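Local structure of carboxylic ester hydrolase (Aspergillus niger, 7K4O) at residues 217-222 and 321-325. The protein is a fungal tannase, a serine esterase that probably hydrolyses the ester bonds of tannins and releases gallic acid. Numbering follows the deposited sequence.
Sequences FQQTQH and VYFSY. With GDE (3,4,5-trihydroxybenzoic acid), chain J.
Phe217 CB sits directly over the centre of one face of the Tyr322 ring, 3.7 Å from its centroid, a CH-pi contact; Phe323 CD1 covers the opposite face, and the CG of Gln221 meets the edge. The Phe217 ring is inclined to that of Tyr322, planes 56° apart, and its own edge faces Val321 O, a buried carbonyl oxygen without a polar partner. In plane with the Tyr322 ring, water 1 joins Tyr322 OH to Gln218 OE1, while Arg214 also bonds that hydroxyl. With CG between backbone N and carbonyl carbon and a further bend at chi2, Gln221 brings NE2 over one face of the His222 imidazole; NE2 donates to Gln218 O at 3.1 Å and to Tyr325 OH at 3.0 Å. Both acceptors lie almost in the amide plane, which should fix the amide's rotation. Its OE1 is hydrogen-bonded to water 2, which also meets Ser324 OG. Asp333 hydrogen-bonds Tyr325 OH through OD2 and His222 ND1 through OD1, a second-shell link that probably helps orient the imidazole, whose NE2 hydrogen-bonds OAD of gallic acid at 2.7 Å. The central hydroxyl, OAE, accepts from Gln218 NE2 (178°) and His222 NE2 and donates to Gln219 OE1, while Gln219 NE2 donates to OAC. Gln218, Gln219 and His222, backed by loop 321-325, thus form one polar side of the gallic acid pocket, near the probable catalytic Ser186 and His465 of an alpha/beta-hydrolase fold.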
loop_
_atom_site.group_PDB
_atom_site.type_symbol
_atom_site.label_atom_id
_atom_site.label_comp_id
_atom_site.label_asym_id
_atom_site.label_seq_id
_atom_site.Cartn_x
_atom_site.Cartn_y
_atom_site.Cartn_z
ATOM N N PHE A 217 4.354 -9.454 -10.372
ATOM C CA PHE A 217 3.027 -10.110 -10.379
ATOM C C PHE A 217 1.977 -9.029 -10.215
ATOM O O PHE A 217 0.998 -8.989 -10.950
ATOM C CB PHE A 217 2.962 -11.168 -9.287
ATOM C CG PHE A 217 3.740 -12.430 -9.567
ATOM C CD1 PHE A 217 5.127 -12.437 -9.585
ATOM C CD2 PHE A 217 3.086 -13.605 -9.898
ATOM C CE1 PHE A 217 5.833 -13.571 -9.927
ATOM C CE2 PHE A 217 3.794 -14.753 -10.179
ATOM C CZ PHE A 217 5.158 -14.736 -10.200
ATOM N N GLN A 218 2.180 -8.101 -9.270
ATOM C CA GLN A 218 1.176 -7.077 -8.939
ATOM C C GLN A 218 0.968 -6.167 -10.145
ATOM O O GLN A 218 -0.176 -5.801 -10.451
ATOM C CB GLN A 218 1.662 -6.260 -7.735
ATOM C CG GLN A 218 0.904 -4.947 -7.551
ATOM C CD GLN A 218 -0.611 -5.086 -7.503
ATOM O OE1 GLN A 218 -1.124 -6.133 -7.118
ATOM N NE2 GLN A 218 -1.278 -3.985 -7.816
ATOM N N GLN A 219 2.036 -5.677 -10.819
ATOM C CA GLN A 219 1.828 -4.700 -11.892
ATOM C C GLN A 219 1.209 -5.425 -13.111
ATOM O O GLN A 219 0.267 -4.901 -13.736
ATOM C CB GLN A 219 3.110 -3.994 -12.318
ATOM C CG GLN A 219 3.896 -3.316 -11.182
ATOM C CD GLN A 219 3.043 -2.452 -10.294
ATOM O OE1 GLN A 219 2.025 -1.903 -10.727
ATOM N NE2 GLN A 219 3.534 -2.224 -9.062
ATOM N N THR A 220 1.705 -6.608 -13.414
ATOM C CA THR A 220 1.237 -7.317 -14.629
ATOM C C THR A 220 -0.228 -7.761 -14.451
ATOM O O THR A 220 -0.977 -7.725 -15.465
ATOM C CB THR A 220 2.121 -8.501 -14.941
ATOM O OG1 THR A 220 3.486 -8.072 -15.031
ATOM C CG2 THR A 220 1.725 -9.168 -16.238
ATOM N N GLN A 221 -0.656 -8.136 -13.261
ATOM C CA GLN A 221 -2.047 -8.620 -13.044
ATOM C C GLN A 221 -3.052 -7.514 -13.321
ATOM O O GLN A 221 -4.241 -7.865 -13.572
ATOM C CB GLN A 221 -2.240 -9.311 -11.701
ATOM C CG GLN A 221 -2.117 -8.413 -10.492
ATOM C CD GLN A 221 -3.369 -7.618 -10.181
ATOM O OE1 GLN A 221 -4.484 -8.168 -10.270
ATOM N NE2 GLN A 221 -3.194 -6.318 -9.879
ATOM N N HIS A 222 -2.651 -6.256 -13.370
ATOM C CA HIS A 222 -3.546 -5.142 -13.729
ATOM C C HIS A 222 -4.061 -5.315 -15.184
ATOM O O HIS A 222 -5.061 -4.677 -15.502
ATOM C CB HIS A 222 -2.875 -3.800 -13.570
ATOM C CG HIS A 222 -2.956 -3.230 -12.186
ATOM N ND1 HIS A 222 -4.180 -2.863 -11.632
ATOM C CD2 HIS A 222 -1.985 -2.928 -11.269
ATOM C CE1 HIS A 222 -3.949 -2.304 -10.443
ATOM N NE2 HIS A 222 -2.598 -2.349 -10.183
ATOM N N VAL A 321 -1.101 -18.990 -11.992
ATOM C CA VAL A 321 0.033 -18.028 -12.012
ATOM C C VAL A 321 -0.087 -17.039 -10.844
ATOM O O VAL A 321 0.963 -16.739 -10.228
ATOM C CB VAL A 321 0.094 -17.277 -13.339
ATOM C CG1 VAL A 321 1.387 -16.484 -13.410
ATOM C CG2 VAL A 321 -0.044 -18.228 -14.544
ATOM N N TYR A 322 -1.272 -16.506 -10.604
ATOM C CA TYR A 322 -1.457 -15.533 -9.505
ATOM C C TYR A 322 -2.910 -15.627 -9.035
ATOM O O TYR A 322 -3.636 -16.547 -9.414
ATOM C CB TYR A 322 -0.992 -14.138 -9.945
ATOM C CG TYR A 322 -0.576 -13.211 -8.801
ATOM C CD1 TYR A 322 0.233 -13.678 -7.788
ATOM C CD2 TYR A 322 -1.026 -11.900 -8.737
ATOM C CE1 TYR A 322 0.577 -12.861 -6.708
ATOM C CE2 TYR A 322 -0.627 -11.049 -7.701
ATOM C CZ TYR A 322 0.183 -11.545 -6.700
ATOM O OH TYR A 322 0.497 -10.710 -5.636
ATOM N N PHE A 323 -3.326 -14.658 -8.249
ATOM C CA PHE A 323 -4.693 -14.517 -7.694
ATOM C C PHE A 323 -5.116 -13.106 -7.940
ATOM O O PHE A 323 -4.322 -12.228 -8.310
ATOM C CB PHE A 323 -4.748 -14.972 -6.235
ATOM C CG PHE A 323 -3.553 -14.532 -5.416
ATOM C CD1 PHE A 323 -3.446 -13.214 -5.041
ATOM C CD2 PHE A 323 -2.559 -15.416 -5.085
ATOM C CE1 PHE A 323 -2.317 -12.781 -4.370
ATOM C CE2 PHE A 323 -1.463 -14.998 -4.348
ATOM C CZ PHE A 323 -1.352 -13.679 -4.020
ATOM N N SER A 324 -6.405 -12.898 -7.789
ATOM C CA SER A 324 -7.029 -11.614 -8.097
ATOM C C SER A 324 -7.698 -11.059 -6.835
ATOM O O SER A 324 -7.556 -11.651 -5.738
ATOM C CB SER A 324 -8.012 -11.768 -9.250
ATOM O OG SER A 324 -8.415 -10.513 -9.739
ATOM N N TYR A 325 -8.351 -9.937 -7.027
ATOM C CA TYR A 325 -9.072 -9.201 -5.962
ATOM C C TYR A 325 -10.157 -10.092 -5.378
ATOM O O TYR A 325 -10.709 -10.997 -6.064
ATOM C CB TYR A 325 -9.650 -7.910 -6.512
ATOM C CG TYR A 325 -8.683 -7.162 -7.375
ATOM C CD1 TYR A 325 -7.614 -6.460 -6.827
ATOM C CD2 TYR A 325 -8.771 -7.189 -8.748
ATOM C CE1 TYR A 325 -6.690 -5.807 -7.618
ATOM C CE2 TYR A 325 -7.843 -6.554 -9.551
ATOM C CZ TYR A 325 -6.804 -5.834 -8.990
ATOM O OH TYR A 325 -5.936 -5.166 -9.810
HETATM O OAA GDE J . 0.281 3.510 -4.879
HETATM O OAB GDE J . -1.871 3.408 -5.384
HETATM O OAC GDE J . 2.355 0.144 -8.169
HETATM O OAD GDE J . -2.257 -1.062 -7.840
HETATM O OAE GDE J . 0.189 -1.533 -8.811
HETATM C CAF GDE J . 0.844 1.554 -6.829
HETATM C CAG GDE J . -1.512 0.941 -6.659
HETATM C CAH GDE J . -0.693 2.981 -5.497
HETATM C CAI GDE J . 1.072 0.442 -7.654
HETATM C CAJ GDE J . -1.291 -0.162 -7.523
HETATM C CAK GDE J . -0.451 1.796 -6.404
HETATM C CAL GDE J . -0.022 -0.406 -7.977
HETATM O O HOH W 1 -0.259 -8.162 -5.635
HETATM O O HOH W 2 -6.399 -9.615 -11.600
#